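Local coordinates for protein transaminase (Bacillus megaterium, PDB 5G0A) that transfers amino groups between amines and carbonyl compounds with S selectivity, using pyridoxal-5'-phosphate as its cofactor, as a class-III aminotransferase, at residues Y363-L368 against N380-G385; W388-V393 against N439-G444; Q420-K425 against D462-Y467; V431-V436 against K456-L461. One frame throughout, in Å; residues are numbered along the deposited sequence.

Contact 1: residues Y363-L368 against N380-G385; sequences YIRSKL and NFDGYG
A helix-on-sheet packing unit of the small C-terminal part of this class-III aminotransferase brings L368 and R365, on one side of helix 353-374, against F381 of the first strand of an antiparallel three-stranded sheet. Helix and strand run nearly antiparallel, their short axes 170° apart and 9.3 Å at the closest. F381 carries the larger share of the apolar contact. Its CG sits between the backbone N and the carbonyl carbon (chi1 72°), a torsion that turns the ring up to the helix, and L368 CB lies over the middle of one face, 3.6 Å from the ring centroid in a CH-pi contact. L368 CD1 reaches the same ring at F381 CD1, 3.7 Å away. R365 comes in obliquely at the CE1 and CZ corner of the ring: its chain bends at chi2 and chi3, bringing NH1 to 3.5 Å from F381 CE1, with guanidinium and ring planes 50° apart. The other amino group, NH2, faces the polar atoms of the strand. R365 NH2 makes a long salt bridge to D382 OD1 at 3.9 Å, and a water in the guanidinium plane bridges R365 NH2, from which it accepts, to the carbonyl of G383, donating to G383 O at 2.8 Å. W388 of the middle strand packs against I364, R365 and L368, while on another side of the helix Y363 and K367 both bond D455 of helix 451-468.

Contact 2: residues W388-V393 against N439-G444; sequences WIVDIV and NTMRIG
W388 to I392 and N439 to I443 are paired in register as the middle and an outer strand of the antiparallel three-stranded sheet in the C-terminal part of the fold. Five backbone hydrogen bonds hold the ladder. W388 and I443 form one hydrogen-bonded pair, bonded both ways, with I443 N to W388 O at 2.9 Å; V390 and M441 form the next, and I392 N to N439 O continues the pattern where the second strand begins. Between them lie the non-hydrogen-bonded pairs I389 with R442 and D391 with T440, where CA-H...O contacts fill in, the shortest from I389 CA to M441 O at 3.2 Å.

The polar side chains find partners outside the two strands. N439 ND2 bonds D405, and N439 OD1 accepts from a water. R442, whose side chain is about 9 Å from the bound pyridoxal-5'-phosphate, gives its NE to G241 O. I389 CG2, set anti to its own carbonyl carbon, lies over one face of that guanidinium, in an approach to R442 NH1 so tight that its exact length is doubtful.

Apolar contacts gather on the opposite face, which bears W388, V390, M441 and I443. Helices 353-374 and 451-468 cover this side through L368 and L461. V390 CB meets M441 CB at 3.7 Å, V390 CG2 touches I443 CD1 at 3.8 Å, and I392 CG1 lies 3.6 Å from M441 CG.

Contact 3: residues Q420-K425 against D462-Y467; sequences QIIMKK and DYALDY
K425 and Y467 make the main side-chain contact where helix 418-427 packs on helix 451-468, two helices of the C-terminal part whose short axes cross at 128° and approach to 8.5 Å. The aromatic interactions centre on the lysine. Bends at chi2 and chi3 fold its chain over one face of the Y467 ring, crossing the tyrosine at about a right angle. K425 CE makes a CH-pi contact 3.8 Å from the ring centroid, and NZ a cation-pi contact at 4.3 Å, 20° off the normal. I421 CG2 meets the same ring at its edge, in the plane, 3.9 Å from Y467 CE2. Y463 presents its own ring edge to the backbone of K425, with CE2 3.5 Å from K425 O.

At the closest approach of the backbones A464 faces I422. The A464 methyl, CB, sits 3.7 Å from the backbone carbonyl O of I422 as well as against the apolar I422 CG2, while I422 CD1 touches L465 CD2 at 3.9 Å.

Around the lysine the polar contacts run through E428. Its OE2 makes a salt bridge with K425 NZ and its OE1 a hydrogen bond with Y463 OH; this shared carboxylate would fix the ammonium beside the aromatic face. Deeper in, I422 and L465 both rest on I392 of strand 387-392, and I421 reaches L468 farther along helix 451-468.

Contact 4: residues V431-V436 against K456-L461; sequences VLIGGV and KAMDAL
K456 is the first residue of helix segment 456-461 to meet the short strand 431-432, which adds a C-terminal edge to the sheet of strands 38-40, 43-45 and 51-54. Its CG lies 4.0 Å from V431 CG2, and its extended chain continues past the valine to place NZ in a hydrogen bond with Y43 OH. A457 follows, presenting its CA to V431 CG1 at 4.0 Å and its CB to both V431 and I433. M458 starts off away from the strand, but bends at chi2 and chi3 bring the terminal CE to 4.1 Å from I433 CD1, which it meets at about a right angle to the isoleucine chain. I433 extends to that point with CG1 anti to the backbone N (chi1 -163°). One turn on from K456, A460 makes the tightest contact: its CB lies 3.6 Å from V431 CB and 3.7 Å from V431 CG2, so that the branched valine sits over the two alanines of the helix. The contact is apolar packing, in which the strand side chains also touch the helix backbone. A426 of helix 418-427 touches both I433 and A460, M458 packs on L368 and L371 of helix 353-374, and L432 leans on Y89 of the second subunit.

How the contacts relate
From the N terminus, contact 1 closes first, over the short connection that turns helix 353-374 back along strand 378-384. Contact 2 then opens on strand 387-392, the next strand of the same sheet, and closes on strand 440-443. Contact 3 opens on helix 418-427 within that interval and closes on helix 451-468, so contacts 2 and 3 cross. Contact 4 lies wholly within the span of contact 3, shares helix 451-468 with it, and also crosses contact 2. Probable backbone bonds from D391 N to N380 O and I389 N to D382 O join contacts 1 and 2 in one sheet; M441, I392 and I422 join contacts 2 and 3; R442 N to G434 O joins contacts 2 and 4.

Contact 1: residues Y363-L368 against N380-G385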
loop_
_atom_site.group_PDB
_atom_site.type_symbol
_atom_site.label_atom_id
_atom_site.label_comp_id
_atom_site.label_asym_id
_atom_site.label_seq_id
_atom_site.Cartn_x
_atom_site.Cartn_y
_atom_site.Cartn_z
ATOM N N TYR B 363 -14.776 19.557 -41.860
ATOM C CA TYR B 363 -15.954 19.032 -42.550
ATOM C C TYR B 363 -16.958 18.398 -41.584
ATOM O O TYR B 363 -18.155 18.709 -41.618
ATOM C CB TYR B 363 -15.558 18.044 -43.649
ATOM C CG TYR B 363 -16.737 17.601 -44.490
ATOM C CD1 TYR B 363 -17.327 18.473 -45.413
ATOM C CD2 TYR B 363 -17.278 16.318 -44.350
ATOM C CE1 TYR B 363 -18.414 18.077 -46.178
ATOM C CE2 TYR B 363 -18.365 15.912 -45.114
ATOM C CZ TYR B 363 -18.927 16.800 -46.031
ATOM O OH TYR B 363 -20.001 16.405 -46.802
ATOM N N ILE B 364 -16.467 17.518 -40.705
ATOM C CA ILE B 364 -17.305 16.890 -39.689
ATOM C C ILE B 364 -17.959 17.949 -38.788
ATOM O O ILE B 364 -19.108 17.797 -38.394
ATOM C CB ILE B 364 -16.495 15.869 -38.829
ATOM C CG1 ILE B 364 -16.247 14.575 -39.619
ATOM C CG2 ILE B 364 -17.205 15.558 -37.517
ATOM C CD1 ILE B 364 -15.049 13.767 -39.132
ATOM N N ARG B 365 -17.207 18.987 -38.444
ATOM C CA ARG B 365 -17.731 20.120 -37.671
ATOM C C ARG B 365 -18.979 20.708 -38.358
ATOM O O ARG B 365 -20.016 20.870 -37.724
ATOM C CB ARG B 365 -16.623 21.173 -37.461
ATOM C CG ARG B 365 -17.088 22.585 -37.125
ATOM C CD ARG B 365 -17.413 22.750 -35.660
ATOM N NE ARG B 365 -16.243 22.578 -34.804
ATOM C CZ ARG B 365 -16.246 22.755 -33.488
ATOM N NH1 ARG B 365 -17.361 23.123 -32.870
ATOM N NH2 ARG B 365 -15.133 22.565 -32.793
ATOM N N SER B 366 -18.878 20.985 -39.656
ATOM C CA SER B 366 -20.029 21.498 -40.430
ATOM C C SER B 366 -21.215 20.522 -40.464
ATOM O O SER B 366 -22.378 20.938 -40.438
ATOM C CB SER B 366 -19.606 21.884 -41.852
ATOM O OG SER B 366 -19.422 20.741 -42.680
ATOM N N LYS B 367 -20.922 19.223 -40.526
ATOM C CA LYS B 367 -21.975 18.210 -40.532
ATOM C C LYS B 367 -22.659 18.109 -39.174
ATOM O O LYS B 367 -23.884 17.962 -39.102
ATOM C CB LYS B 367 -21.426 16.838 -40.964
ATOM C CG LYS B 367 -20.773 16.801 -42.345
ATOM C CD LYS B 367 -21.771 16.870 -43.491
ATOM C CE LYS B 367 -22.724 15.684 -43.474
ATOM N NZ LYS B 367 -23.426 15.553 -44.783
ATOM N N LEU B 368 -21.877 18.180 -38.094
ATOM C CA LEU B 368 -22.454 18.157 -36.738
ATOM C C LEU B 368 -23.262 19.421 -36.434
ATOM O O LEU B 368 -24.300 19.344 -35.785
ATOM C CB LEU B 368 -21.382 17.916 -35.663
ATOM C CG LEU B 368 -20.743 16.520 -35.656
ATOM C CD1 LEU B 368 -19.548 16.480 -34.715
ATOM C CD2 LEU B 368 -21.749 15.440 -35.283
ATOM N N ASN B 380 -24.463 19.515 -27.054
ATOM C CA ASN B 380 -23.226 20.143 -27.518
ATOM C C ASN B 380 -22.350 19.122 -28.251
ATOM O O ASN B 380 -22.615 17.923 -28.202
ATOM C CB ASN B 380 -22.442 20.763 -26.356
ATOM C CG ASN B 380 -21.366 21.723 -26.834
ATOM O OD1 ASN B 380 -21.561 22.448 -27.806
ATOM N ND2 ASN B 380 -20.218 21.717 -26.165
ATOM N N PHE B 381 -21.336 19.615 -28.957
ATOM C CA PHE B 381 -20.324 18.746 -29.542
ATOM C C PHE B 381 -19.032 19.529 -29.623
ATOM O O PHE B 381 -19.031 20.769 -29.690
ATOM C CB PHE B 381 -20.739 18.206 -30.925
ATOM C CG PHE B 381 -20.720 19.240 -32.016
ATOM C CD1 PHE B 381 -19.544 19.529 -32.707
ATOM C CD2 PHE B 381 -21.883 19.934 -32.348
ATOM C CE1 PHE B 381 -19.527 20.493 -33.707
ATOM C CE2 PHE B 381 -21.870 20.897 -33.346
ATOM C CZ PHE B 381 -20.694 21.181 -34.021
ATOM N N ASP B 382 -17.928 18.798 -29.615
ATOM C CA ASP B 382 -16.627 19.402 -29.579
ATOM C C ASP B 382 -15.634 18.358 -30.085
ATOM O O ASP B 382 -15.930 17.161 -30.091
ATOM C CB ASP B 382 -16.309 19.813 -28.139
ATOM C CG ASP B 382 -15.249 20.888 -28.048
ATOM O OD1 ASP B 382 -14.806 21.405 -29.095
ATOM O OD2 ASP B 382 -14.856 21.215 -26.907
ATOM N N GLY B 383 -14.466 18.813 -30.499
ATOM C CA GLY B 383 -13.481 17.903 -31.085
ATOM C C GLY B 383 -12.570 18.580 -32.060
ATOM O O GLY B 383 -12.453 19.805 -32.063
ATOM N N TYR B 384 -11.897 17.758 -32.870
ATOM C CA TYR B 384 -10.902 18.168 -33.843
ATOM C C TYR B 384 -10.430 16.924 -34.598
ATOM O O TYR B 384 -10.566 15.807 -34.093
ATOM C CB TYR B 384 -9.718 18.929 -33.210
ATOM C CG TYR B 384 -9.267 18.514 -31.807
ATOM C CD1 TYR B 384 -9.490 17.228 -31.313
ATOM C CD2 TYR B 384 -8.573 19.419 -30.999
ATOM C CE1 TYR B 384 -9.062 16.867 -30.034
ATOM C CE2 TYR B 384 -8.131 19.061 -29.732
ATOM C CZ TYR B 384 -8.369 17.784 -29.264
ATOM O OH TYR B 384 -7.938 17.430 -28.001
ATOM N N GLY B 385 -9.908 17.110 -35.808
ATOM C CA GLY B 385 -9.406 15.975 -36.605
ATOM C C GLY B 385 -10.435 14.873 -36.709
ATOM O O GLY B 385 -11.580 15.120 -37.097
HETATM O O HOH W 1 -12.459 21.666 -34.141
#

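Contact 2: residues W388-V393 against N439-G444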
loop_
_atom_site.group_PDB
_atom_site.type_symbol
_atom_site.label_atom_id
_atom_site.label_comp_id
_atom_site.label_asym_id
_atom_site.label_seq_id
_atom_site.Cartn_x
_atom_site.Cartn_y
_atom_site.Cartn_z
ATOM N N TRP B 388 -14.221 13.148 -32.045
ATOM C CA TRP B 388 -15.359 14.023 -31.750
ATOM C C TRP B 388 -16.166 13.499 -30.573
ATOM O O TRP B 388 -16.393 12.293 -30.444
ATOM C CB TRP B 388 -16.216 14.263 -33.024
ATOM C CG TRP B 388 -15.434 15.072 -34.030
ATOM C CD1 TRP B 388 -14.571 14.600 -34.973
ATOM C CD2 TRP B 388 -15.405 16.497 -34.141
ATOM N NE1 TRP B 388 -13.999 15.645 -35.656
ATOM C CE2 TRP B 388 -14.504 16.820 -35.169
ATOM C CE3 TRP B 388 -16.070 17.536 -33.476
ATOM C CZ2 TRP B 388 -14.241 18.135 -35.545
ATOM C CZ3 TRP B 388 -15.801 18.835 -33.842
ATOM C CH2 TRP B 388 -14.904 19.126 -34.865
ATOM N N ILE B 389 -16.551 14.410 -29.682
ATOM C CA ILE B 389 -17.513 14.084 -28.652
ATOM C C ILE B 389 -18.814 14.772 -29.018
ATOM O O ILE B 389 -18.792 15.891 -29.520
ATOM C CB ILE B 389 -17.099 14.573 -27.241
ATOM C CG1 ILE B 389 -16.764 16.066 -27.254
ATOM C CG2 ILE B 389 -15.951 13.745 -26.677
ATOM C CD1 ILE B 389 -17.297 16.814 -26.048
ATOM N N VAL B 390 -19.924 14.086 -28.777
ATOM C CA VAL B 390 -21.256 14.655 -28.933
ATOM C C VAL B 390 -22.016 14.360 -27.646
ATOM O O VAL B 390 -22.263 13.191 -27.295
ATOM C CB VAL B 390 -22.032 14.058 -30.135
ATOM C CG1 VAL B 390 -23.402 14.729 -30.274
ATOM C CG2 VAL B 390 -21.245 14.192 -31.437
ATOM N N ASP B 391 -22.377 15.427 -26.933
ATOM C CA ASP B 391 -23.134 15.286 -25.698
ATOM C C ASP B 391 -24.604 15.059 -26.032
ATOM O O ASP B 391 -25.246 15.897 -26.672
ATOM C CB ASP B 391 -22.967 16.517 -24.796
ATOM C CG ASP B 391 -21.516 16.817 -24.464
ATOM O OD1 ASP B 391 -20.746 15.874 -24.190
ATOM O OD2 ASP B 391 -21.149 18.014 -24.453
ATOM N N ILE B 392 -25.115 13.915 -25.598
ATOM C CA ILE B 392 -26.483 13.500 -25.869
ATOM C C ILE B 392 -27.344 13.854 -24.647
ATOM O O ILE B 392 -26.979 13.558 -23.513
ATOM C CB ILE B 392 -26.555 11.985 -26.183
ATOM C CG1 ILE B 392 -25.654 11.617 -27.384
ATOM C CG2 ILE B 392 -27.990 11.530 -26.444
ATOM C CD1 ILE B 392 -26.100 12.152 -28.739
ATOM N N VAL B 393 -28.470 14.515 -24.891
ATOM C CA VAL B 393 -29.366 14.937 -23.810
ATOM C C VAL B 393 -30.823 14.684 -24.181
ATOM O O VAL B 393 -31.157 14.524 -25.351
ATOM C CB VAL B 393 -29.213 16.439 -23.486
ATOM C CG1 VAL B 393 -27.847 16.740 -22.871
ATOM C CG2 VAL B 393 -29.468 17.288 -24.729
ATOM N N ASN B 439 -23.838 8.883 -21.987
ATOM C CA ASN B 439 -24.441 10.111 -22.542
ATOM C C ASN B 439 -23.592 10.827 -23.578
ATOM O O ASN B 439 -23.871 11.978 -23.916
ATOM C CB ASN B 439 -24.726 11.128 -21.425
ATOM C CG ASN B 439 -25.514 10.540 -20.283
ATOM O OD1 ASN B 439 -26.607 10.007 -20.478
ATOM N ND2 ASN B 439 -24.964 10.637 -19.075
ATOM N N THR B 440 -22.546 10.172 -24.076
ATOM C CA THR B 440 -21.572 10.889 -24.871
ATOM C C THR B 440 -21.096 10.015 -25.999
ATOM O O THR B 440 -20.576 8.932 -25.772
ATOM C CB THR B 440 -20.345 11.301 -24.024
ATOM O OG1 THR B 440 -20.784 11.811 -22.749
ATOM C CG2 THR B 440 -19.508 12.357 -24.758
ATOM N N MET B 441 -21.294 10.489 -27.212
ATOM C CA MET B 441 -20.745 9.832 -28.378
ATOM C C MET B 441 -19.272 10.124 -28.480
ATOM O O MET B 441 -18.841 11.216 -28.138
ATOM C CB MET B 441 -21.422 10.409 -29.584
ATOM C CG MET B 441 -22.902 10.460 -29.333
ATOM S SD MET B 441 -23.609 9.110 -30.237
ATOM C CE MET B 441 -23.636 10.045 -31.755
ATOM N N ARG B 442 -18.527 9.149 -29.003
ATOM C CA ARG B 442 -17.096 9.275 -29.222
ATOM C C ARG B 442 -16.859 8.745 -30.634
ATOM O O ARG B 442 -16.906 7.537 -30.879
ATOM C CB ARG B 442 -16.306 8.444 -28.198
ATOM C CG ARG B 442 -14.864 8.909 -28.007
ATOM C CD ARG B 442 -14.872 10.051 -27.001
ATOM N NE ARG B 442 -13.588 10.639 -26.609
ATOM C CZ ARG B 442 -13.074 11.740 -27.154
ATOM N NH1 ARG B 442 -13.691 12.332 -28.181
ATOM N NH2 ARG B 442 -11.941 12.247 -26.682
ATOM N N ILE B 443 -16.621 9.670 -31.549
ATOM C CA ILE B 443 -16.649 9.364 -32.975
ATOM C C ILE B 443 -15.252 9.466 -33.531
ATOM O O ILE B 443 -14.575 10.457 -33.295
ATOM C CB ILE B 443 -17.599 10.341 -33.713
ATOM C CG1 ILE B 443 -19.033 10.152 -33.198
ATOM C CG2 ILE B 443 -17.556 10.120 -35.229
ATOM C CD1 ILE B 443 -19.983 11.263 -33.578
ATOM N N GLY B 444 -14.830 8.447 -34.288
ATOM C CA GLY B 444 -13.530 8.474 -34.946
ATOM C C GLY B 444 -13.496 7.580 -36.171
ATOM O O GLY B 444 -14.192 6.583 -36.223
HETATM O O HOH W 2 -28.166 11.598 -22.464
#

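Contact 3: residues Q420-K425 against D462-Y467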
loop_
_atom_site.group_PDB
_atom_site.type_symbol
_atom_site.label_atom_id
_atom_site.label_comp_id
_atom_site.label_asym_id
_atom_site.label_seq_id
_atom_site.Cartn_x
_atom_site.Cartn_y
_atom_site.Cartn_z
ATOM N N GLN B 420 -25.914 3.409 -26.578
ATOM C CA GLN B 420 -26.185 2.041 -27.034
ATOM C C GLN B 420 -27.376 2.035 -27.991
ATOM O O GLN B 420 -27.389 1.309 -28.996
ATOM C CB GLN B 420 -26.449 1.107 -25.852
ATOM C CG GLN B 420 -25.221 0.796 -25.002
ATOM C CD GLN B 420 -24.221 -0.076 -25.729
ATOM O OE1 GLN B 420 -23.053 0.278 -25.857
ATOM N NE2 GLN B 420 -24.683 -1.219 -26.226
ATOM N N ILE B 421 -28.384 2.844 -27.669
ATOM C CA ILE B 421 -29.569 2.984 -28.524
ATOM C C ILE B 421 -29.217 3.556 -29.902
ATOM O O ILE B 421 -29.721 3.088 -30.937
ATOM C CB ILE B 421 -30.663 3.828 -27.822
ATOM C CG1 ILE B 421 -31.176 3.103 -26.561
ATOM C CG2 ILE B 421 -31.790 4.203 -28.786
ATOM C CD1 ILE B 421 -31.905 1.797 -26.821
ATOM N N ILE B 422 -28.345 4.562 -29.911
ATOM C CA ILE B 422 -27.865 5.174 -31.148
ATOM C C ILE B 422 -27.083 4.156 -31.980
ATOM O O ILE B 422 -27.313 4.029 -33.190
ATOM C CB ILE B 422 -27.031 6.435 -30.853
ATOM C CG1 ILE B 422 -27.966 7.577 -30.421
ATOM C CG2 ILE B 422 -26.171 6.843 -32.048
ATOM C CD1 ILE B 422 -27.311 8.626 -29.548
ATOM N N MET B 423 -26.187 3.417 -31.319
ATOM C CA MET B 423 -25.362 2.409 -32.002
ATOM C C MET B 423 -26.237 1.356 -32.682
ATOM O O MET B 423 -26.045 1.037 -33.858
ATOM C CB MET B 423 -24.381 1.747 -31.025
ATOM C CG MET B 423 -23.522 0.638 -31.634
ATOM S SD MET B 423 -22.403 -0.102 -30.420
ATOM C CE MET B 423 -23.535 -1.151 -29.513
ATOM N N LYS B 424 -27.209 0.835 -31.945
ATOM C CA LYS B 424 -28.070 -0.235 -32.453
ATOM C C LYS B 424 -28.855 0.215 -33.683
ATOM O O LYS B 424 -29.009 -0.548 -34.635
ATOM C CB LYS B 424 -29.008 -0.737 -31.350
ATOM C CG LYS B 424 -29.524 -2.148 -31.567
ATOM C CD LYS B 424 -30.546 -2.549 -30.514
ATOM C CE LYS B 424 -31.052 -3.963 -30.771
ATOM N NZ LYS B 424 -32.376 -4.225 -30.135
ATOM N N LYS B 425 -29.313 1.466 -33.679
ATOM C CA LYS B 425 -30.107 2.000 -34.784
ATOM C C LYS B 425 -29.254 2.291 -36.015
ATOM O O LYS B 425 -29.638 1.960 -37.140
ATOM C CB LYS B 425 -30.889 3.256 -34.346
ATOM C CG LYS B 425 -31.943 3.019 -33.267
ATOM C CD LYS B 425 -32.884 1.852 -33.562
ATOM C CE LYS B 425 -33.867 2.175 -34.674
ATOM N NZ LYS B 425 -34.798 1.037 -34.904
ATOM N N ASP B 462 -28.189 10.650 -38.119
ATOM C CA ASP B 462 -29.424 11.421 -38.345
ATOM C C ASP B 462 -30.615 10.496 -38.065
ATOM O O ASP B 462 -31.431 10.768 -37.183
ATOM C CB ASP B 462 -29.431 11.941 -39.792
ATOM C CG ASP B 462 -30.422 13.100 -40.037
ATOM O OD1 ASP B 462 -31.096 13.582 -39.099
ATOM O OD2 ASP B 462 -30.498 13.534 -41.202
ATOM N N TYR B 463 -30.668 9.380 -38.789
ATOM C CA TYR B 463 -31.631 8.298 -38.554
ATOM C C TYR B 463 -31.719 7.849 -37.090
ATOM O O TYR B 463 -32.817 7.630 -36.567
ATOM C CB TYR B 463 -31.287 7.100 -39.456
ATOM C CG TYR B 463 -32.155 5.885 -39.242
ATOM C CD1 TYR B 463 -33.437 5.819 -39.793
ATOM C CD2 TYR B 463 -31.699 4.794 -38.498
ATOM C CE1 TYR B 463 -34.241 4.709 -39.595
ATOM C CE2 TYR B 463 -32.497 3.680 -38.301
ATOM C CZ TYR B 463 -33.764 3.643 -38.856
ATOM O OH TYR B 463 -34.570 2.550 -38.662
ATOM N N ALA B 464 -30.565 7.701 -36.437
ATOM C CA ALA B 464 -30.495 7.240 -35.048
ATOM C C ALA B 464 -31.117 8.238 -34.067
ATOM O O ALA B 464 -31.875 7.853 -33.166
ATOM C CB ALA B 464 -29.043 6.954 -34.659
ATOM N N LEU B 465 -30.776 9.512 -34.241
ATOM C CA LEU B 465 -31.250 10.576 -33.361
ATOM C C LEU B 465 -32.745 10.857 -33.546
ATOM O O LEU B 465 -33.424 11.243 -32.596
ATOM C CB LEU B 465 -30.416 11.847 -33.556
ATOM C CG LEU B 465 -28.950 11.775 -33.096
ATOM C CD1 LEU B 465 -28.202 13.035 -33.485
ATOM C CD2 LEU B 465 -28.818 11.524 -31.597
ATOM N N ASP B 466 -33.252 10.653 -34.763
ATOM C CA ASP B 466 -34.696 10.702 -35.009
ATOM C C ASP B 466 -35.414 9.753 -34.057
ATOM O O ASP B 466 -36.377 10.136 -33.398
ATOM C CB ASP B 466 -35.026 10.316 -36.456
ATOM C CG ASP B 466 -34.994 11.495 -37.415
ATOM O OD1 ASP B 466 -35.093 12.664 -36.974
ATOM O OD2 ASP B 466 -34.884 11.240 -38.633
ATOM N N TYR B 467 -34.921 8.517 -33.982
ATOM C CA TYR B 467 -35.509 7.470 -33.160
ATOM C C TYR B 467 -35.341 7.753 -31.666
ATOM O O TYR B 467 -36.235 7.464 -30.876
ATOM C CB TYR B 467 -34.901 6.110 -33.526
ATOM C CG TYR B 467 -35.371 4.947 -32.675
ATOM C CD1 TYR B 467 -36.529 4.235 -33.003
ATOM C CD2 TYR B 467 -34.652 4.554 -31.545
ATOM C CE1 TYR B 467 -36.958 3.166 -32.224
ATOM C CE2 TYR B 467 -35.072 3.488 -30.760
ATOM C CZ TYR B 467 -36.223 2.799 -31.101
ATOM O OH TYR B 467 -36.638 1.739 -30.318
#

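Contact 4: residues V431-V436 against K456-L461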
loop_
_atom_site.group_PDB
_atom_site.type_symbol
_atom_site.label_atom_id
_atom_site.label_comp_id
_atom_site.label_asym_id
_atom_site.label_seq_id
_atom_site.Cartn_x
_atom_site.Cartn_y
_atom_site.Cartn_z
ATOM N N VAL B 431 -23.670 1.045 -40.382
ATOM C CA VAL B 431 -22.696 1.970 -39.799
ATOM C C VAL B 431 -22.479 1.627 -38.332
ATOM O O VAL B 431 -23.438 1.335 -37.601
ATOM C CB VAL B 431 -23.114 3.458 -39.962
ATOM C CG1 VAL B 431 -22.150 4.391 -39.231
ATOM C CG2 VAL B 431 -23.174 3.843 -41.441
ATOM N N LEU B 432 -21.204 1.598 -37.926
ATOM C CA LEU B 432 -20.824 1.439 -36.516
ATOM C C LEU B 432 -20.483 2.814 -35.966
ATOM O O LEU B 432 -19.498 3.421 -36.371
ATOM C CB LEU B 432 -19.599 0.502 -36.381
ATOM C CG LEU B 432 -19.809 -0.929 -36.906
ATOM C CD1 LEU B 432 -18.492 -1.662 -37.136
ATOM C CD2 LEU B 432 -20.687 -1.715 -35.938
ATOM N N ILE B 433 -21.302 3.313 -35.054
ATOM C CA ILE B 433 -21.088 4.645 -34.475
ATOM C C ILE B 433 -21.808 4.658 -33.141
ATOM O O ILE B 433 -22.831 3.986 -32.993
ATOM C CB ILE B 433 -21.573 5.783 -35.424
ATOM C CG1 ILE B 433 -20.981 7.140 -35.028
ATOM C CG2 ILE B 433 -23.102 5.831 -35.499
ATOM C CD1 ILE B 433 -20.995 8.187 -36.136
ATOM N N GLY B 434 -21.253 5.379 -32.171
ATOM C CA GLY B 434 -21.788 5.391 -30.814
ATOM C C GLY B 434 -20.798 5.979 -29.834
ATOM O O GLY B 434 -20.171 7.004 -30.120
ATOM N N GLY B 435 -20.669 5.342 -28.677
ATOM C CA GLY B 435 -19.763 5.844 -27.636
ATOM C C GLY B 435 -19.446 4.837 -26.549
ATOM O O GLY B 435 -20.050 3.761 -26.480
ATOM N N VAL B 436 -18.497 5.199 -25.692
ATOM C CA VAL B 436 -18.091 4.342 -24.569
ATOM C C VAL B 436 -18.798 4.730 -23.269
ATOM O O VAL B 436 -19.041 3.884 -22.399
ATOM C CB VAL B 436 -16.564 4.369 -24.377
ATOM C CG1 VAL B 436 -15.879 3.827 -25.615
ATOM C CG2 VAL B 436 -16.062 5.771 -24.115
ATOM N N LYS B 456 -22.119 9.205 -45.125
ATOM C CA LYS B 456 -22.838 7.975 -44.788
ATOM C C LYS B 456 -22.981 7.790 -43.273
ATOM O O LYS B 456 -24.033 7.387 -42.780
ATOM C CB LYS B 456 -22.154 6.763 -45.443
ATOM C CG LYS B 456 -22.765 5.413 -45.084
ATOM C CD LYS B 456 -22.231 4.306 -45.984
ATOM C CE LYS B 456 -22.469 2.925 -45.382
ATOM N NZ LYS B 456 -21.789 1.878 -46.193
ATOM N N ALA B 457 -21.914 8.086 -42.534
ATOM C CA ALA B 457 -21.946 7.943 -41.095
ATOM C C ALA B 457 -22.899 8.964 -40.464
ATOM O O ALA B 457 -23.692 8.626 -39.580
ATOM C CB ALA B 457 -20.537 8.069 -40.518
ATOM N N MET B 458 -22.847 10.199 -40.951
ATOM C CA MET B 458 -23.692 11.268 -40.395
ATOM C C MET B 458 -25.177 11.044 -40.709
ATOM O O MET B 458 -26.049 11.325 -39.885
ATOM C CB MET B 458 -23.222 12.633 -40.878
ATOM C CG MET B 458 -21.869 13.071 -40.331
ATOM S SD MET B 458 -21.823 13.308 -38.547
ATOM C CE MET B 458 -20.913 11.859 -37.995
ATOM N N ASP B 459 -25.448 10.519 -41.897
ATOM C CA ASP B 459 -26.786 10.037 -42.246
ATOM C C ASP B 459 -27.323 9.002 -41.262
ATOM O O ASP B 459 -28.465 9.105 -40.808
ATOM C CB ASP B 459 -26.798 9.464 -43.665
ATOM C CG ASP B 459 -27.266 10.468 -44.693
ATOM O OD1 ASP B 459 -28.466 10.820 -44.670
ATOM O OD2 ASP B 459 -26.446 10.893 -45.535
ATOM N N ALA B 460 -26.501 8.005 -40.925
ATOM C CA ALA B 460 -26.922 6.952 -40.007
ATOM C C ALA B 460 -27.204 7.511 -38.625
ATOM O O ALA B 460 -28.110 7.046 -37.948
ATOM C CB ALA B 460 -25.875 5.844 -39.931
ATOM N N LEU B 461 -26.415 8.507 -38.224
ATOM C CA LEU B 461 -26.603 9.202 -36.958
ATOM C C LEU B 461 -27.920 10.000 -36.987
ATOM O O LEU B 461 -28.658 10.010 -36.006
ATOM C CB LEU B 461 -25.411 10.128 -36.683
ATOM C CG LEU B 461 -25.410 10.958 -35.396
ATOM C CD1 LEU B 461 -25.735 10.087 -34.191
ATOM C CD2 LEU B 461 -24.071 11.665 -35.223
#